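Local atomic coordinates of flavin-containing monooxygenase (PDB entry 6WPU), a protein that probably catalyses the FAD-dependent S-oxygenation of S-allyl-L-cysteine in garlic, as a member of the flavin-containing monooxygenase family. Residues Gly99-Pro104 and Glu416-Met421; Tyr401-Ala406 and Tyr411-Glu416. All coordinates share one frame; numbering follows the deposited sequence.

Contact 1 (Gly99-Pro104 and Glu416-Met421); sequences GFLDYP and EWRRLM
Arg418 reaches from the first turn of helix 416-431, late in the chain of this flavin-containing monooxygenase fold, to the backbone of Gly99, on the loop that leaves helix 95-98 and runs into a type I beta turn from Phe100 to Tyr103; Gly99 lies about 8 Å from the bound FAD. The arginine chain leaves the helix extended, with CG opposite the backbone N (chi1 -155°), and bends at chi3, which turns the guanidinium toward the loop. NH1 donates to Gly99 O at 3.0 Å. The acceptor is approached in its carbonyl plane, on a lone pair, but lies 24° out of the guanidinium plane, and the N-H...O angle of 144° makes the bond noticeably bent. NH1 also binds Val97 O, while NE forms a salt bridge with Glu415, so several partners fix the rotation of the group. Its two faces are covered by different side chains: CD2 of Leu101 lies off-centre over one, 3.4 Å from NH2, and CH2 of Trp417 sits over the opposite one. Beyond Leu101, Pro345 and Leu349 of helix 343-358 continue the apolar packing. A water links the two segments, accepting from Arg418 NH2 at 3.1 Å and donating to Phe100 O at 2.8 Å.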
ATOM      1  N   GLY A  99      11.864   1.413  -8.101  1.00 36.31           N
ATOM      2  CA  GLY A  99      11.505   2.205  -9.267  1.00 45.74           C
ATOM      3  C   GLY A  99      10.695   1.439 -10.302  1.00 41.48           C
ATOM      4  O   GLY A  99      10.804   0.225 -10.450  1.00 40.99           O
ATOM      5  N   PHE A 100       9.857   2.176 -11.029  1.00 43.02           N
ATOM      6  CA  PHE A 100       9.245   1.636 -12.238  1.00 44.74           C
ATOM      7  C   PHE A 100      10.294   1.024 -13.164  1.00 43.02           C
ATOM      8  O   PHE A 100      11.445   1.472 -13.232  1.00 44.67           O
ATOM      9  CB  PHE A 100       8.470   2.731 -12.964  1.00 38.05           C
ATOM     10  CG  PHE A 100       7.263   3.219 -12.199  1.00 35.16           C
ATOM     11  CD1 PHE A 100       6.173   2.394 -12.020  1.00 30.29           C
ATOM     12  CD2 PHE A 100       7.223   4.504 -11.678  1.00 32.73           C
ATOM     13  CE1 PHE A 100       5.069   2.828 -11.330  1.00 30.98           C
ATOM     14  CE2 PHE A 100       6.125   4.953 -10.988  1.00 35.33           C
ATOM     15  CZ  PHE A 100       5.038   4.115 -10.801  1.00 34.23           C
ATOM     16  N   LEU A 101       9.879  -0.022 -13.882  1.00 43.70           N
ATOM     17  CA  LEU A 101      10.815  -0.832 -14.660  1.00 49.04           C
ATOM     18  C   LEU A 101      11.531  -0.029 -15.742  1.00 45.73           C
ATOM     19  O   LEU A 101      12.660  -0.365 -16.119  1.00 44.96           O
ATOM     20  CB  LEU A 101      10.067  -2.013 -15.285  1.00 48.44           C
ATOM     21  CG  LEU A 101       9.470  -2.963 -14.244  1.00 50.85           C
ATOM     22  CD1 LEU A 101       8.622  -4.026 -14.901  1.00 55.65           C
ATOM     23  CD2 LEU A 101      10.578  -3.582 -13.392  1.00 51.48           C
ATOM     24  N   ASP A 102      10.903   1.010 -16.281  1.00 47.64           N
ATOM     25  CA  ASP A 102      11.561   1.792 -17.325  1.00 53.17           C
ATOM     26  C   ASP A 102      11.893   3.201 -16.850  1.00 50.15           C
ATOM     27  O   ASP A 102      12.064   4.109 -17.664  1.00 49.97           O
ATOM     28  CB  ASP A 102      10.704   1.830 -18.593  1.00 48.64           C
ATOM     29  CG  ASP A 102       9.406   2.595 -18.394  1.00 51.44           C
ATOM     30  OD1 ASP A 102       9.071   2.937 -17.232  1.00 49.89           O
ATOM     31  OD2 ASP A 102       8.727   2.872 -19.403  1.00 50.68           O
ATOM     32  N   TYR A 103      11.997   3.399 -15.539  1.00 47.61           N
ATOM     33  CA  TYR A 103      12.215   4.726 -14.969  1.00 41.62           C
ATOM     34  C   TYR A 103      12.961   4.560 -13.657  1.00 45.16           C
ATOM     35  O   TYR A 103      12.373   4.642 -12.572  1.00 42.92           O
ATOM     36  CB  TYR A 103      10.884   5.450 -14.761  1.00 36.44           C
ATOM     37  CG  TYR A 103      11.043   6.938 -14.619  1.00 47.50           C
ATOM     38  CD1 TYR A 103      11.610   7.693 -15.645  1.00 48.81           C
ATOM     39  CD2 TYR A 103      10.624   7.593 -13.465  1.00 45.77           C
ATOM     40  CE1 TYR A 103      11.753   9.062 -15.525  1.00 49.06           C
ATOM     41  CE2 TYR A 103      10.763   8.960 -13.329  1.00 48.41           C
ATOM     42  CZ  TYR A 103      11.326   9.688 -14.359  1.00 50.59           C
ATOM     43  OH  TYR A 103      11.463  11.046 -14.220  1.00 51.98           O
ATOM     44  N   PRO A 104      14.273   4.321 -13.719  1.00 46.22           N
ATOM     45  CA  PRO A 104      15.023   3.961 -12.506  1.00 44.68           C
ATOM     46  C   PRO A 104      14.950   5.038 -11.437  1.00 46.44           C
ATOM     47  O   PRO A 104      15.076   6.230 -11.720  1.00 49.87           O
ATOM     48  CB  PRO A 104      16.455   3.787 -13.017  1.00 43.56           C
ATOM     49  CG  PRO A 104      16.278   3.399 -14.467  1.00 48.04           C
ATOM     50  CD  PRO A 104      15.085   4.183 -14.935  1.00 46.26           C
ATOM     51  N   GLU A 416      17.231 -10.147 -12.303  1.00 58.72           N
ATOM     52  CA  GLU A 416      17.708 -11.027 -11.237  1.00 59.91           C
ATOM     53  C   GLU A 416      18.241 -10.233 -10.055  1.00 56.81           C
ATOM     54  O   GLU A 416      18.003 -10.601  -8.897  1.00 61.63           O
ATOM     55  CB  GLU A 416      18.786 -11.978 -11.760  1.00 66.11           C
ATOM     56  CG  GLU A 416      18.236 -13.243 -12.371  1.00 74.50           C
ATOM     57  CD  GLU A 416      17.926 -13.081 -13.841  1.00 85.44           C
ATOM     58  OE1 GLU A 416      18.292 -12.025 -14.401  1.00 87.37           O
ATOM     59  OE2 GLU A 416      17.322 -14.009 -14.429  1.00 89.89           O
ATOM     60  N   TRP A 417      18.970  -9.143 -10.322  1.00 54.04           N
ATOM     61  CA  TRP A 417      19.462  -8.312  -9.230  1.00 54.93           C
ATOM     62  C   TRP A 417      18.314  -7.781  -8.373  1.00 55.34           C
ATOM     63  O   TRP A 417      18.483  -7.579  -7.165  1.00 53.06           O
ATOM     64  CB  TRP A 417      20.319  -7.160  -9.778  1.00 53.15           C
ATOM     65  CG  TRP A 417      19.574  -6.152 -10.612  1.00 54.37           C
ATOM     66  CD1 TRP A 417      19.596  -6.046 -11.970  1.00 53.26           C
ATOM     67  CD2 TRP A 417      18.697  -5.100 -10.140  1.00 52.90           C
ATOM     68  NE1 TRP A 417      18.790  -5.004 -12.378  1.00 56.30           N
ATOM     69  CE2 TRP A 417      18.226  -4.410 -11.278  1.00 50.57           C
ATOM     70  CE3 TRP A 417      18.271  -4.678  -8.868  1.00 47.92           C
ATOM     71  CZ2 TRP A 417      17.341  -3.328 -11.186  1.00 54.43           C
ATOM     72  CZ3 TRP A 417      17.385  -3.609  -8.776  1.00 50.31           C
ATOM     73  CH2 TRP A 417      16.934  -2.942  -9.930  1.00 52.15           C
ATOM     74  N   ARG A 418      17.136  -7.575  -8.968  1.00 55.53           N
ATOM     75  CA  ARG A 418      16.016  -7.029  -8.211  1.00 52.18           C
ATOM     76  C   ARG A 418      15.401  -8.091  -7.314  1.00 52.63           C
ATOM     77  O   ARG A 418      15.020  -7.797  -6.174  1.00 48.42           O
ATOM     78  CB  ARG A 418      14.966  -6.429  -9.155  1.00 51.01           C
ATOM     79  CG  ARG A 418      14.097  -5.337  -8.502  1.00 48.26           C
ATOM     80  CD  ARG A 418      12.913  -4.908  -9.383  1.00 47.12           C
ATOM     81  NE  ARG A 418      13.266  -4.156 -10.589  1.00 48.93           N
ATOM     82  CZ  ARG A 418      13.029  -2.855 -10.766  1.00 51.93           C
ATOM     83  NH1 ARG A 418      12.448  -2.150  -9.797  1.00 47.44           N
ATOM     84  NH2 ARG A 418      13.362  -2.257 -11.918  1.00 43.80           N
ATOM     85  N   ARG A 419      15.313  -9.332  -7.805  1.00 55.59           N
ATOM     86  CA  ARG A 419      14.896 -10.431  -6.937  1.00 55.52           C
ATOM     87  C   ARG A 419      15.859 -10.588  -5.769  1.00 56.37           C
ATOM     88  O   ARG A 419      15.439 -10.730  -4.614  1.00 50.54           O
ATOM     89  CB  ARG A 419      14.800 -11.733  -7.730  1.00 52.78           C
ATOM     90  CG  ARG A 419      13.533 -11.895  -8.579  1.00 45.97           C
ATOM     91  CD  ARG A 419      13.618 -13.188  -9.364  1.00 52.08           C
ATOM     92  NE  ARG A 419      12.462 -13.451 -10.223  1.00 55.30           N
ATOM     93  CZ  ARG A 419      11.421 -14.186  -9.848  1.00 55.15           C
ATOM     94  NH1 ARG A 419      11.381 -14.705  -8.623  1.00 51.20           N
ATOM     95  NH2 ARG A 419      10.415 -14.386 -10.682  1.00 52.18           N
ATOM     96  N   LEU A 420      17.164 -10.542  -6.056  1.00 54.53           N
ATOM     97  CA  LEU A 420      18.162 -10.764  -5.018  1.00 52.71           C
ATOM     98  C   LEU A 420      18.191  -9.614  -4.012  1.00 53.84           C
ATOM     99  O   LEU A 420      18.334  -9.845  -2.805  1.00 54.24           O
ATOM    100  CB  LEU A 420      19.539 -10.973  -5.654  1.00 52.36           C
ATOM    101  CG  LEU A 420      19.701 -12.237  -6.502  1.00 68.02           C
ATOM    102  CD1 LEU A 420      21.059 -12.257  -7.190  1.00 66.40           C
ATOM    103  CD2 LEU A 420      19.487 -13.493  -5.655  1.00 67.16           C
ATOM    104  N   MET A 421      18.078  -8.370  -4.485  1.00 54.53           N
ATOM    105  CA  MET A 421      18.059  -7.245  -3.554  1.00 51.83           C
ATOM    106  C   MET A 421      16.879  -7.354  -2.601  1.00 51.37           C
ATOM    107  O   MET A 421      17.011  -7.079  -1.398  1.00 50.19           O
ATOM    108  CB  MET A 421      17.994  -5.923  -4.311  1.00 54.06           C
ATOM    109  CG  MET A 421      19.316  -5.265  -4.632  1.00 57.36           C
ATOM    110  SD  MET A 421      18.996  -3.610  -5.296  1.00 57.31           S
ATOM    111  CE  MET A 421      20.547  -3.278  -6.110  1.00 51.92           C
TER
HETATM  112  O   HOH W   1      13.878   0.804 -12.090  1.00 43.19           O

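Contact 2 (Tyr401-Ala406 and Tyr411-Glu416); sequences YDDWLA and YSCIEE
Asp403, on helix 398-409, takes the backbone N-H of Ile414 on its carboxylate: Ile414 N lies 2.8 Å from OD1, the bond is nearly straight (170°), and it uses the syn lone pair, on the side of the other oxygen. The same OD1 lies 3.3 Å from CB of Cys413. With CG set opposite its own carbonyl carbon (chi1 -77°), Asp403 swings its carboxylate across to the connecting segment. One turn further on, Ala406 O accepts from Tyr411 N at 2.8 Å, the donor tilted 27° from the carbonyl plane. The methyl of Ala406 faces the carbonyls of the loop, with CB 3.3 Å from Ser412 O, and also lies 4.2 Å from CB of Tyr411. At the other end Ile414 packs against Asp402, its CG1 3.8 Å from Asp402 CB.

The other oxygen of Asp403, OD2, is held from outside the two segments, where a water donates to it at 2.7 Å. In the second shell, Leu346 and Leu349 of helix 343-358 meet Asp402. Residues 411-414 thus fold back along the helix they have just left, before Glu415 takes the N-cap position of helix 416-431: a short helix-loop-helix connection, pinned by a backbone bond near the helix end and a side-chain-to-backbone bond one turn earlier.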
ATOM      1  N   TYR A 401       4.507 -13.583  -9.850  1.00 47.41           N
ATOM      2  CA  TYR A 401       3.285 -12.919 -10.283  1.00 46.33           C
ATOM      3  C   TYR A 401       3.595 -11.828 -11.302  1.00 46.10           C
ATOM      4  O   TYR A 401       2.972 -11.768 -12.373  1.00 43.10           O
ATOM      5  CB  TYR A 401       2.553 -12.345  -9.068  1.00 38.21           C
ATOM      6  CG  TYR A 401       1.357 -11.492  -9.411  1.00 40.64           C
ATOM      7  CD1 TYR A 401       1.444 -10.107  -9.396  1.00 36.54           C
ATOM      8  CD2 TYR A 401       0.140 -12.067  -9.751  1.00 42.75           C
ATOM      9  CE1 TYR A 401       0.352  -9.314  -9.697  1.00 37.38           C
ATOM     10  CE2 TYR A 401      -0.967 -11.277 -10.072  1.00 39.01           C
ATOM     11  CZ  TYR A 401      -0.851  -9.901 -10.046  1.00 41.59           C
ATOM     12  OH  TYR A 401      -1.947  -9.106 -10.359  1.00 36.74           O
ATOM     13  N   ASP A 402       4.547 -10.945 -10.976  1.00 45.40           N
ATOM     14  CA  ASP A 402       5.002  -9.939 -11.934  1.00 45.99           C
ATOM     15  C   ASP A 402       5.402 -10.581 -13.258  1.00 49.82           C
ATOM     16  O   ASP A 402       5.011 -10.109 -14.330  1.00 46.74           O
ATOM     17  CB  ASP A 402       6.188  -9.156 -11.370  1.00 49.56           C
ATOM     18  CG  ASP A 402       5.799  -8.185 -10.269  1.00 50.83           C
ATOM     19  OD1 ASP A 402       4.593  -7.932 -10.049  1.00 46.50           O
ATOM     20  OD2 ASP A 402       6.730  -7.666  -9.624  1.00 48.67           O
ATOM     21  N   ASP A 403       6.200 -11.655 -13.201  1.00 47.51           N
ATOM     22  CA  ASP A 403       6.661 -12.284 -14.435  1.00 47.62           C
ATOM     23  C   ASP A 403       5.498 -12.864 -15.228  1.00 49.81           C
ATOM     24  O   ASP A 403       5.505 -12.818 -16.465  1.00 47.58           O
ATOM     25  CB  ASP A 403       7.694 -13.369 -14.137  1.00 51.30           C
ATOM     26  CG  ASP A 403       9.063 -12.801 -13.809  1.00 59.35           C
ATOM     27  OD1 ASP A 403       9.278 -11.599 -14.045  1.00 59.41           O
ATOM     28  OD2 ASP A 403       9.925 -13.557 -13.305  1.00 65.23           O
ATOM     29  N   TRP A 404       4.493 -13.425 -14.543  1.00 47.87           N
ATOM     30  CA  TRP A 404       3.302 -13.881 -15.253  1.00 46.95           C
ATOM     31  C   TRP A 404       2.646 -12.726 -16.009  1.00 49.26           C
ATOM     32  O   TRP A 404       2.256 -12.873 -17.175  1.00 50.97           O
ATOM     33  CB  TRP A 404       2.305 -14.523 -14.284  1.00 45.72           C
ATOM     34  CG  TRP A 404       1.125 -15.114 -14.998  1.00 50.37           C
ATOM     35  CD1 TRP A 404       1.013 -16.384 -15.474  1.00 54.70           C
ATOM     36  CD2 TRP A 404      -0.095 -14.442 -15.355  1.00 50.83           C
ATOM     37  NE1 TRP A 404      -0.203 -16.554 -16.098  1.00 56.12           N
ATOM     38  CE2 TRP A 404      -0.900 -15.377 -16.039  1.00 52.02           C
ATOM     39  CE3 TRP A 404      -0.581 -13.146 -15.159  1.00 45.87           C
ATOM     40  CZ2 TRP A 404      -2.165 -15.062 -16.524  1.00 45.79           C
ATOM     41  CZ3 TRP A 404      -1.845 -12.827 -15.644  1.00 46.40           C
ATOM     42  CH2 TRP A 404      -2.624 -13.787 -16.314  1.00 43.43           C
ATOM     43  N   LEU A 405       2.533 -11.568 -15.367  1.00 44.86           N
ATOM     44  CA  LEU A 405       1.996 -10.401 -16.050  1.00 37.90           C
ATOM     45  C   LEU A 405       2.893  -9.996 -17.213  1.00 43.83           C
ATOM     46  O   LEU A 405       2.410  -9.725 -18.319  1.00 44.29           O
ATOM     47  CB  LEU A 405       1.828  -9.246 -15.060  1.00 35.25           C
ATOM     48  CG  LEU A 405       0.736  -9.377 -13.993  1.00 39.45           C
ATOM     49  CD1 LEU A 405       0.868  -8.287 -12.930  1.00 38.42           C
ATOM     50  CD2 LEU A 405      -0.623  -9.331 -14.631  1.00 36.46           C
ATOM     51  N   ALA A 406       4.212  -9.963 -16.988  1.00 46.57           N
ATOM     52  CA  ALA A 406       5.135  -9.600 -18.063  1.00 49.49           C
ATOM     53  C   ALA A 406       5.002 -10.545 -19.253  1.00 50.76           C
ATOM     54  O   ALA A 406       5.011 -10.110 -20.416  1.00 50.21           O
ATOM     55  CB  ALA A 406       6.574  -9.594 -17.545  1.00 47.39           C
ATOM     56  N   TYR A 411       6.379  -8.370 -22.055  1.00 53.54           N
ATOM     57  CA  TYR A 411       7.375  -7.491 -21.463  1.00 49.32           C
ATOM     58  C   TYR A 411       8.484  -8.323 -20.833  1.00 52.17           C
ATOM     59  O   TYR A 411       8.308  -9.505 -20.527  1.00 57.44           O
ATOM     60  CB  TYR A 411       6.756  -6.562 -20.416  1.00 47.16           C
ATOM     61  CG  TYR A 411       7.604  -5.346 -20.094  1.00 48.47           C
ATOM     62  CD1 TYR A 411       7.598  -4.220 -20.919  1.00 47.32           C
ATOM     63  CD2 TYR A 411       8.414  -5.324 -18.963  1.00 46.65           C
ATOM     64  CE1 TYR A 411       8.377  -3.103 -20.621  1.00 46.31           C
ATOM     65  CE2 TYR A 411       9.200  -4.223 -18.666  1.00 50.21           C
ATOM     66  CZ  TYR A 411       9.179  -3.118 -19.493  1.00 53.20           C
ATOM     67  OH  TYR A 411       9.968  -2.037 -19.167  1.00 61.25           O
ATOM     68  N   SER A 412       9.646  -7.695 -20.674  1.00 49.07           N
ATOM     69  CA  SER A 412      10.765  -8.348 -20.013  1.00 57.55           C
ATOM     70  C   SER A 412      10.378  -8.770 -18.601  1.00 51.19           C
ATOM     71  O   SER A 412       9.504  -8.172 -17.973  1.00 51.07           O
ATOM     72  CB  SER A 412      11.965  -7.409 -19.954  1.00 60.78           C
ATOM     73  OG  SER A 412      12.480  -7.191 -21.252  1.00 60.73           O
ATOM     74  N   CYS A 413      11.028  -9.823 -18.118  1.00 53.44           N
ATOM     75  CA  CYS A 413      10.843 -10.329 -16.762  1.00 59.10           C
ATOM     76  C   CYS A 413      11.630  -9.485 -15.756  1.00 52.91           C
ATOM     77  O   CYS A 413      12.509  -8.700 -16.119  1.00 55.03           O
ATOM     78  CB  CYS A 413      11.271 -11.803 -16.680  1.00 65.52           C
ATOM     79  SG  CYS A 413      10.167 -12.988 -17.567  1.00 75.76           S
ATOM     80  N   ILE A 414      11.288  -9.644 -14.472  1.00 50.14           N
ATOM     81  CA  ILE A 414      11.977  -8.903 -13.422  1.00 48.38           C
ATOM     82  C   ILE A 414      13.455  -9.282 -13.418  1.00 52.76           C
ATOM     83  O   ILE A 414      13.819 -10.459 -13.575  1.00 48.47           O
ATOM     84  CB  ILE A 414      11.316  -9.170 -12.059  1.00 50.78           C
ATOM     85  CG1 ILE A 414       9.894  -8.600 -12.031  1.00 51.14           C
ATOM     86  CG2 ILE A 414      12.137  -8.579 -10.909  1.00 51.95           C
ATOM     87  CD1 ILE A 414       9.812  -7.101 -12.306  1.00 44.43           C
ATOM     88  N   GLU A 415      14.314  -8.270 -13.269  1.00 51.47           N
ATOM     89  CA  GLU A 415      15.755  -8.488 -13.282  1.00 54.94           C
ATOM     90  C   GLU A 415      16.168  -9.363 -12.100  1.00 59.22           C
ATOM     91  O   GLU A 415      15.553  -9.333 -11.028  1.00 52.55           O
ATOM     92  CB  GLU A 415      16.504  -7.151 -13.228  1.00 54.72           C
ATOM     93  CG  GLU A 415      16.030  -6.059 -14.183  1.00 50.78           C
ATOM     94  CD  GLU A 415      14.979  -5.151 -13.550  1.00 60.65           C
ATOM     95  OE1 GLU A 415      14.136  -5.661 -12.778  1.00 59.82           O
ATOM     96  OE2 GLU A 415      15.005  -3.924 -13.806  1.00 61.97           O
ATOM     97  N   GLU A 416      17.231 -10.147 -12.303  1.00 58.72           N
ATOM     98  CA  GLU A 416      17.708 -11.027 -11.237  1.00 59.91           C
ATOM     99  C   GLU A 416      18.241 -10.233 -10.055  1.00 56.81           C
ATOM    100  O   GLU A 416      18.003 -10.601  -8.897  1.00 61.63           O
ATOM    101  CB  GLU A 416      18.786 -11.978 -11.760  1.00 66.11           C
ATOM    102  CG  GLU A 416      18.236 -13.243 -12.371  1.00 74.50           C
ATOM    103  CD  GLU A 416      17.926 -13.081 -13.841  1.00 85.44           C
ATOM    104  OE1 GLU A 416      18.292 -12.025 -14.401  1.00 87.37           O
ATOM    105  OE2 GLU A 416      17.322 -14.009 -14.429  1.00 89.89           O
TER
HETATM  106  O   HOH W   2      12.422 -12.535 -13.128  1.00 46.10           O

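Contact 1 is buried and joins parts 312 residues apart in sequence, whereas contact 2 is partly exposed and local, tying a loop back to the helix it follows. They share Glu416, and helix 416-431 is the common element: contact 2 lies on the loop leading into it, contact 1 on its first turn. Their chemistry is reversed, since a cationic side chain donates to backbone carbonyl oxygen in the first and a carboxylate accepts a backbone N-H in the second. Leu101 connects them, its CD2 3.8 Å from CD1 of Ile414 and its CD1 3.8 Å from CE2 of Tyr411. A salt bridge, Arg419 NH2 to Asp403 OD2 at 2.8 Å, joins the two helices directly.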